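PDB 1WZO: HpcE from Thermus thermophilus, which probably catalyses the isomerisation of 2-hydroxyhepta-2,4-diene-1,7-dioate, a step in the breakdown of aromatic compounds, as a member of the fumarylacetoacetate hydrolase family. Local coordinates for residues P43-G48 / T204-D209; A101-R106 / Y119-T124. All coordinates share one frame; numbering follows the deposited sequence.

Contact 1 (P43-G48 / T204-D209); sequences PGKILG and TLEPYD
Pro43 meets Tyr208 through its backbone: Pro43 CA lies 3.3 Å from Tyr208 O in a CA-H...O contact. Gly44 N donates to the same carbonyl, Tyr208 O, at 2.9 Å, from well above the carbonyl plane. Gly44 CA lies against Asp209 OD1. Lys45 makes three of the four hydrogen bonds between the segments. Lys45 N bonds Asp209 OD1 at 2.9 Å, coming from above the carboxylate plane. Its CG sits between the backbone N and the carbonyl carbon (chi1 50°), and the chain then runs extended across the Asp209 carboxylate. A bend at the last torsion (chi4 -64°) brings NZ to two acceptors. Lys45 NZ forms a salt bridge with Asp209 OD2 at 2.7 Å, on the syn side, and bonds Thr204 O at 2.9 Å in the carbonyl plane. Glu206 N also grips Asp209 OD2, at 2.7 Å and from the opposite face to NZ. The buried carboxylate thus ties Lys45 to the start of the type II turn 206-209. Glu206 OE1 stays 4.1 Å from Lys45 NZ, beyond a salt bridge, but may still stabilise the ammonium. Leu47 adds a loose apolar touch on Leu205. The contact lies where strand 46-50 starts to pair in parallel with strand 210-212. Leu205 packs on helix 192-200, and Thr76 of the second subunit packs on Lys45 and Glu206.

Contact 2 (A101-R106 / Y119-T124); sequences AVVVGR and YVLGYT
Strands 101-104 and 120-124 run antiparallel, 4.7 Å apart at their closest, with a classic beta bulge where Leu121 and Gly122 both face Val103. At the bulge Val103 O takes a bond from Leu121 N at 2.8 Å and a weak one from Gly122 N. Val103 N bonds Gly122 O, and Ala101 and Thr124 exchange two backbone bonds. Beyond the bulge Tyr119 O is gripped twice, by Gly105 N at 2.7 Å and by Arg106 N at 3.3 Å. Ala101 CB presses on Thr124 CG2 at 3.5 Å, a tight fit. On the other face of the pair, Val102 splits its two methyls. The Val102 and Val120 side chains cross at about a right angle. Val102 CG1, which chi1 of -176° sets anti to the backbone N, meets Val120 CG2 at 3.8 Å. Val102 CG2 lies at the edge of the Tyr123 ring, 3.8 Å from Tyr123 CE1. Val103 CG1 and Leu121 CD2 touch more loosely. At the far end the Arg106 guanidinium lies flat over one face of the Tyr119 ring, planes 17° apart. This is a stacked cation-pi pair, with Arg106 CZ 4.0 Å from the centroid of the Tyr119 ring. A bend at chi3 (-68°) folds the Arg106 chain back over the ring, and Asp118 O bonds Arg106 NH2. The pair joins the end of strand 94-104 to the start of strand 120-131, neighbours in the sheet. Val102 and Val120 face helix 192-200, while Ala101, Val103, Leu121 and Thr124 pack on strand 152-159.

From the N terminus, the chain passes through 43-48 and enters strand 46-50. It later reaches strand 94-104, turns through helix 113-116 and returns along strand 120-131. Contact 2 closes this short loop of 12 residues. The chain goes on through strand 152-159 and helix 192-200 before 204-209 comes back to 43-48. Contact 1 therefore closes a loop of 155 residues, with contact 2 nested inside it. The two also touch. Tyr208 N probably bonds Val104 O, and Val104 N probably bonds Asp209 O. Segment 204-209 thus bridges 43-48 and 101-106, tying strands 46-50, 210-212, 94-104 and 120-131 together.

Contact 1 (P43-G48 / T204-D209)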
ATOM      1  N   PRO B  43      -6.078  -9.030   2.299  1.00 17.97           N
ATOM      2  CA  PRO B  43      -5.831  -9.983   1.214  1.00 16.62           C
ATOM      3  C   PRO B  43      -5.239  -9.358  -0.042  1.00 18.23           C
ATOM      4  O   PRO B  43      -5.504  -8.195  -0.359  1.00 18.17           O
ATOM      5  CB  PRO B  43      -7.219 -10.568   0.937  1.00 18.41           C
ATOM      6  CG  PRO B  43      -7.963 -10.367   2.215  1.00 16.47           C
ATOM      7  CD  PRO B  43      -7.507  -9.003   2.655  1.00 17.47           C
ATOM      8  N   GLY B  44      -4.414 -10.138  -0.733  1.00 17.15           N
ATOM      9  CA  GLY B  44      -3.849  -9.702  -1.990  1.00 17.40           C
ATOM     10  C   GLY B  44      -4.907 -10.208  -2.958  1.00 19.00           C
ATOM     11  O   GLY B  44      -6.084  -9.888  -2.790  1.00 23.81           O
ATOM     12  N   LYS B  45      -4.522 -11.014  -3.940  1.00 15.30           N
ATOM     13  CA  LYS B  45      -5.496 -11.547  -4.880  1.00 15.05           C
ATOM     14  C   LYS B  45      -6.145 -12.801  -4.312  1.00 15.04           C
ATOM     15  O   LYS B  45      -5.517 -13.567  -3.574  1.00 13.78           O
ATOM     16  CB  LYS B  45      -4.848 -11.848  -6.235  1.00 15.11           C
ATOM     17  CG  LYS B  45      -3.572 -12.675  -6.179  1.00 14.55           C
ATOM     18  CD  LYS B  45      -3.039 -12.916  -7.599  1.00 16.12           C
ATOM     19  CE  LYS B  45      -1.700 -13.667  -7.598  1.00 12.39           C
ATOM     20  NZ  LYS B  45      -0.612 -12.882  -6.940  1.00 12.28           N
ATOM     21  N   ILE B  46      -7.406 -13.003  -4.683  1.00 14.12           N
ATOM     22  CA  ILE B  46      -8.203 -14.122  -4.212  1.00 12.02           C
ATOM     23  C   ILE B  46      -8.706 -14.979  -5.362  1.00 13.20           C
ATOM     24  O   ILE B  46      -9.393 -14.479  -6.260  1.00 13.37           O
ATOM     25  CB  ILE B  46      -9.438 -13.604  -3.441  1.00 12.85           C
ATOM     26  CG1 ILE B  46      -9.001 -12.613  -2.355  1.00 14.17           C
ATOM     27  CG2 ILE B  46     -10.211 -14.779  -2.830  1.00 14.94           C
ATOM     28  CD1 ILE B  46     -10.149 -11.761  -1.799  1.00 16.46           C
ATOM     29  N   LEU B  47      -8.372 -16.267  -5.331  1.00 11.78           N
ATOM     30  CA  LEU B  47      -8.834 -17.204  -6.350  1.00 13.30           C
ATOM     31  C   LEU B  47      -9.672 -18.287  -5.696  1.00 15.94           C
ATOM     32  O   LEU B  47      -9.362 -18.736  -4.595  1.00 14.63           O
ATOM     33  CB  LEU B  47      -7.665 -17.881  -7.067  1.00 14.67           C
ATOM     34  CG  LEU B  47      -6.751 -17.021  -7.938  1.00 17.91           C
ATOM     35  CD1 LEU B  47      -5.686 -16.381  -7.065  1.00 20.37           C
ATOM     36  CD2 LEU B  47      -6.090 -17.890  -9.005  1.00 19.57           C
ATOM     37  N   GLY B  48     -10.729 -18.708  -6.381  1.00 16.81           N
ATOM     38  CA  GLY B  48     -11.580 -19.761  -5.857  1.00 18.15           C
ATOM     39  C   GLY B  48     -11.585 -20.904  -6.854  1.00 19.77           C
ATOM     40  O   GLY B  48     -11.093 -20.753  -7.980  1.00 16.46           O
ATOM     41  N   THR B 204       2.491 -16.374  -9.911  1.00 16.23           N
ATOM     42  CA  THR B 204       3.195 -16.186  -8.648  1.00 17.71           C
ATOM     43  C   THR B 204       2.226 -15.783  -7.535  1.00 17.60           C
ATOM     44  O   THR B 204       1.527 -14.772  -7.649  1.00 17.51           O
ATOM     45  CB  THR B 204       4.277 -15.093  -8.767  1.00 17.96           C
ATOM     46  OG1 THR B 204       5.238 -15.483  -9.751  1.00 16.77           O
ATOM     47  CG2 THR B 204       4.990 -14.892  -7.425  1.00 18.71           C
ATOM     48  N   LEU B 205       2.164 -16.577  -6.467  1.00 17.50           N
ATOM     49  CA  LEU B 205       1.288 -16.234  -5.349  1.00 15.85           C
ATOM     50  C   LEU B 205       2.155 -15.518  -4.327  1.00 17.11           C
ATOM     51  O   LEU B 205       3.267 -15.953  -4.027  1.00 16.66           O
ATOM     52  CB  LEU B 205       0.650 -17.484  -4.733  1.00 16.02           C
ATOM     53  CG  LEU B 205      -0.273 -18.277  -5.665  1.00 18.04           C
ATOM     54  CD1 LEU B 205      -0.830 -19.488  -4.933  1.00 17.00           C
ATOM     55  CD2 LEU B 205      -1.408 -17.382  -6.154  1.00 18.08           C
ATOM     56  N   GLU B 206       1.649 -14.414  -3.798  1.00 16.85           N
ATOM     57  CA  GLU B 206       2.403 -13.619  -2.842  1.00 17.64           C
ATOM     58  C   GLU B 206       1.803 -13.721  -1.449  1.00 16.94           C
ATOM     59  O   GLU B 206       0.651 -14.129  -1.291  1.00 16.64           O
ATOM     60  CB  GLU B 206       2.407 -12.156  -3.308  1.00 19.32           C
ATOM     61  CG  GLU B 206       2.814 -12.001  -4.777  1.00 22.96           C
ATOM     62  CD  GLU B 206       2.637 -10.588  -5.309  1.00 26.28           C
ATOM     63  OE1 GLU B 206       1.595  -9.960  -5.022  1.00 30.40           O
ATOM     64  OE2 GLU B 206       3.529 -10.112  -6.036  1.00 28.03           O
ATOM     65  N   PRO B 207       2.582 -13.358  -0.412  1.00 17.85           N
ATOM     66  CA  PRO B 207       2.071 -13.418   0.962  1.00 16.00           C
ATOM     67  C   PRO B 207       0.750 -12.651   1.056  1.00 16.16           C
ATOM     68  O   PRO B 207       0.629 -11.543   0.534  1.00 17.67           O
ATOM     69  CB  PRO B 207       3.181 -12.751   1.772  1.00 16.69           C
ATOM     70  CG  PRO B 207       4.425 -13.174   1.024  1.00 18.73           C
ATOM     71  CD  PRO B 207       4.002 -12.953  -0.428  1.00 18.84           C
ATOM     72  N   TYR B 208      -0.224 -13.265   1.716  1.00 15.02           N
ATOM     73  CA  TYR B 208      -1.563 -12.721   1.912  1.00 15.63           C
ATOM     74  C   TYR B 208      -2.529 -12.928   0.752  1.00 14.31           C
ATOM     75  O   TYR B 208      -3.670 -12.464   0.799  1.00 14.96           O
ATOM     76  CB  TYR B 208      -1.501 -11.252   2.344  1.00 18.87           C
ATOM     77  CG  TYR B 208      -0.834 -11.119   3.696  1.00 21.47           C
ATOM     78  CD1 TYR B 208       0.405 -10.496   3.829  1.00 25.11           C
ATOM     79  CD2 TYR B 208      -1.399 -11.709   4.829  1.00 21.77           C
ATOM     80  CE1 TYR B 208       1.074 -10.469   5.058  1.00 26.74           C
ATOM     81  CE2 TYR B 208      -0.742 -11.689   6.061  1.00 26.02           C
ATOM     82  CZ  TYR B 208       0.495 -11.070   6.166  1.00 26.54           C
ATOM     83  OH  TYR B 208       1.156 -11.057   7.375  1.00 30.56           O
ATOM     84  N   ASP B 209      -2.083 -13.630  -0.286  1.00 14.71           N
ATOM     85  CA  ASP B 209      -2.984 -13.957  -1.386  1.00 13.54           C
ATOM     86  C   ASP B 209      -3.867 -15.037  -0.769  1.00 14.68           C
ATOM     87  O   ASP B 209      -3.450 -15.720   0.178  1.00 14.76           O
ATOM     88  CB  ASP B 209      -2.231 -14.521  -2.595  1.00 12.72           C
ATOM     89  CG  ASP B 209      -1.654 -13.426  -3.486  1.00 15.78           C
ATOM     90  OD1 ASP B 209      -1.966 -12.241  -3.249  1.00 14.95           O
ATOM     91  OD2 ASP B 209      -0.902 -13.754  -4.427  1.00 16.02           O
TER

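Contact 2 (A101-R106 / Y119-T124)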
ATOM      1  N   ALA B 101     -10.607 -21.229   3.615  1.00 16.64           N
ATOM      2  CA  ALA B 101      -9.785 -20.245   2.916  1.00 17.52           C
ATOM      3  C   ALA B 101      -8.335 -20.420   3.353  1.00 18.17           C
ATOM      4  O   ALA B 101      -8.041 -20.479   4.548  1.00 19.60           O
ATOM      5  CB  ALA B 101     -10.269 -18.833   3.239  1.00 17.36           C
ATOM      6  N   VAL B 102      -7.435 -20.510   2.379  1.00 16.90           N
ATOM      7  CA  VAL B 102      -6.014 -20.704   2.639  1.00 16.32           C
ATOM      8  C   VAL B 102      -5.249 -19.415   2.387  1.00 18.04           C
ATOM      9  O   VAL B 102      -5.373 -18.808   1.318  1.00 15.80           O
ATOM     10  CB  VAL B 102      -5.452 -21.811   1.725  1.00 17.24           C
ATOM     11  CG1 VAL B 102      -3.989 -22.082   2.050  1.00 17.05           C
ATOM     12  CG2 VAL B 102      -6.297 -23.073   1.879  1.00 17.68           C
ATOM     13  N   VAL B 103      -4.454 -19.004   3.369  1.00 15.17           N
ATOM     14  CA  VAL B 103      -3.679 -17.772   3.262  1.00 16.01           C
ATOM     15  C   VAL B 103      -2.206 -18.060   3.005  1.00 16.10           C
ATOM     16  O   VAL B 103      -1.546 -18.722   3.803  1.00 19.20           O
ATOM     17  CB  VAL B 103      -3.817 -16.938   4.550  1.00 15.87           C
ATOM     18  CG1 VAL B 103      -3.165 -15.567   4.365  1.00 16.20           C
ATOM     19  CG2 VAL B 103      -5.294 -16.794   4.910  1.00 14.98           C
ATOM     20  N   VAL B 104      -1.696 -17.556   1.886  1.00 15.08           N
ATOM     21  CA  VAL B 104      -0.302 -17.754   1.500  1.00 16.88           C
ATOM     22  C   VAL B 104       0.637 -16.957   2.406  1.00 16.73           C
ATOM     23  O   VAL B 104       0.378 -15.792   2.699  1.00 18.03           O
ATOM     24  CB  VAL B 104      -0.082 -17.333   0.025  1.00 14.97           C
ATOM     25  CG1 VAL B 104       1.377 -17.471  -0.351  1.00 14.90           C
ATOM     26  CG2 VAL B 104      -0.940 -18.210  -0.893  1.00 17.34           C
ATOM     27  N   GLY B 105       1.725 -17.593   2.842  1.00 17.31           N
ATOM     28  CA  GLY B 105       2.677 -16.932   3.723  1.00 17.50           C
ATOM     29  C   GLY B 105       4.022 -16.586   3.110  1.00 19.02           C
ATOM     30  O   GLY B 105       4.740 -15.718   3.621  1.00 18.79           O
ATOM     31  N   ARG B 106       4.380 -17.272   2.031  1.00 18.34           N
ATOM     32  CA  ARG B 106       5.641 -17.025   1.333  1.00 20.26           C
ATOM     33  C   ARG B 106       5.416 -17.068  -0.169  1.00 19.02           C
ATOM     34  O   ARG B 106       4.550 -17.794  -0.640  1.00 19.24           O
ATOM     35  CB  ARG B 106       6.691 -18.076   1.706  1.00 21.15           C
ATOM     36  CG  ARG B 106       7.266 -17.920   3.107  1.00 25.77           C
ATOM     37  CD  ARG B 106       8.481 -18.817   3.294  1.00 29.66           C
ATOM     38  NE  ARG B 106       8.131 -20.233   3.304  1.00 31.00           N
ATOM     39  CZ  ARG B 106       8.784 -21.172   2.626  1.00 33.40           C
ATOM     40  NH1 ARG B 106       9.825 -20.849   1.867  1.00 34.95           N
ATOM     41  NH2 ARG B 106       8.406 -22.438   2.719  1.00 32.02           N
ATOM     42  N   TYR B 119       4.281 -23.335   2.469  1.00 22.43           N
ATOM     43  CA  TYR B 119       4.195 -21.924   2.098  1.00 22.05           C
ATOM     44  C   TYR B 119       2.943 -21.255   2.637  1.00 20.32           C
ATOM     45  O   TYR B 119       2.722 -20.070   2.407  1.00 20.19           O
ATOM     46  CB  TYR B 119       4.230 -21.765   0.573  1.00 20.27           C
ATOM     47  CG  TYR B 119       5.554 -22.134  -0.046  1.00 19.28           C
ATOM     48  CD1 TYR B 119       5.944 -23.468  -0.168  1.00 20.20           C
ATOM     49  CD2 TYR B 119       6.427 -21.146  -0.495  1.00 21.30           C
ATOM     50  CE1 TYR B 119       7.173 -23.806  -0.722  1.00 21.52           C
ATOM     51  CE2 TYR B 119       7.654 -21.471  -1.049  1.00 22.32           C
ATOM     52  CZ  TYR B 119       8.023 -22.803  -1.159  1.00 23.58           C
ATOM     53  OH  TYR B 119       9.248 -23.122  -1.698  1.00 25.54           O
ATOM     54  N   VAL B 120       2.128 -22.021   3.354  1.00 18.48           N
ATOM     55  CA  VAL B 120       0.888 -21.518   3.922  1.00 19.15           C
ATOM     56  C   VAL B 120       1.094 -20.815   5.262  1.00 20.27           C
ATOM     57  O   VAL B 120       1.749 -21.342   6.161  1.00 20.19           O
ATOM     58  CB  VAL B 120      -0.124 -22.672   4.108  1.00 18.18           C
ATOM     59  CG1 VAL B 120      -1.366 -22.179   4.831  1.00 17.65           C
ATOM     60  CG2 VAL B 120      -0.488 -23.260   2.754  1.00 17.94           C
ATOM     61  N   LEU B 121       0.535 -19.618   5.385  1.00 20.09           N
ATOM     62  CA  LEU B 121       0.635 -18.848   6.619  1.00 20.36           C
ATOM     63  C   LEU B 121      -0.415 -19.340   7.610  1.00 21.15           C
ATOM     64  O   LEU B 121      -0.112 -19.607   8.771  1.00 19.93           O
ATOM     65  CB  LEU B 121       0.419 -17.359   6.335  1.00 22.14           C
ATOM     66  CG  LEU B 121       0.373 -16.413   7.541  1.00 22.00           C
ATOM     67  CD1 LEU B 121       1.727 -16.400   8.240  1.00 23.17           C
ATOM     68  CD2 LEU B 121       0.010 -15.010   7.079  1.00 21.41           C
ATOM     69  N   GLY B 122      -1.653 -19.463   7.143  1.00 20.16           N
ATOM     70  CA  GLY B 122      -2.724 -19.917   8.009  1.00 20.27           C
ATOM     71  C   GLY B 122      -4.034 -20.103   7.270  1.00 20.10           C
ATOM     72  O   GLY B 122      -4.070 -20.077   6.036  1.00 19.73           O
ATOM     73  N   TYR B 123      -5.116 -20.262   8.028  1.00 18.36           N
ATOM     74  CA  TYR B 123      -6.435 -20.491   7.448  1.00 18.24           C
ATOM     75  C   TYR B 123      -7.500 -19.602   8.067  1.00 17.32           C
ATOM     76  O   TYR B 123      -7.300 -19.030   9.134  1.00 19.83           O
ATOM     77  CB  TYR B 123      -6.836 -21.956   7.657  1.00 18.36           C
ATOM     78  CG  TYR B 123      -5.850 -22.943   7.083  1.00 19.96           C
ATOM     79  CD1 TYR B 123      -5.942 -23.358   5.756  1.00 16.99           C
ATOM     80  CD2 TYR B 123      -4.796 -23.434   7.857  1.00 19.77           C
ATOM     81  CE1 TYR B 123      -5.012 -24.229   5.210  1.00 17.81           C
ATOM     82  CE2 TYR B 123      -3.855 -24.308   7.319  1.00 18.48           C
ATOM     83  CZ  TYR B 123      -3.970 -24.699   5.993  1.00 18.12           C
ATOM     84  OH  TYR B 123      -3.032 -25.541   5.441  1.00 19.70           O
ATOM     85  N   THR B 124      -8.634 -19.498   7.384  1.00 16.94           N
ATOM     86  CA  THR B 124      -9.760 -18.723   7.874  1.00 16.33           C
ATOM     87  C   THR B 124     -11.003 -19.270   7.201  1.00 15.68           C
ATOM     88  O   THR B 124     -10.923 -20.220   6.407  1.00 17.71           O
ATOM     89  CB  THR B 124      -9.594 -17.203   7.581  1.00 17.63           C
ATOM     90  OG1 THR B 124     -10.601 -16.479   8.292  1.00 17.86           O
ATOM     91  CG2 THR B 124      -9.725 -16.904   6.090  1.00 15.37           C
TER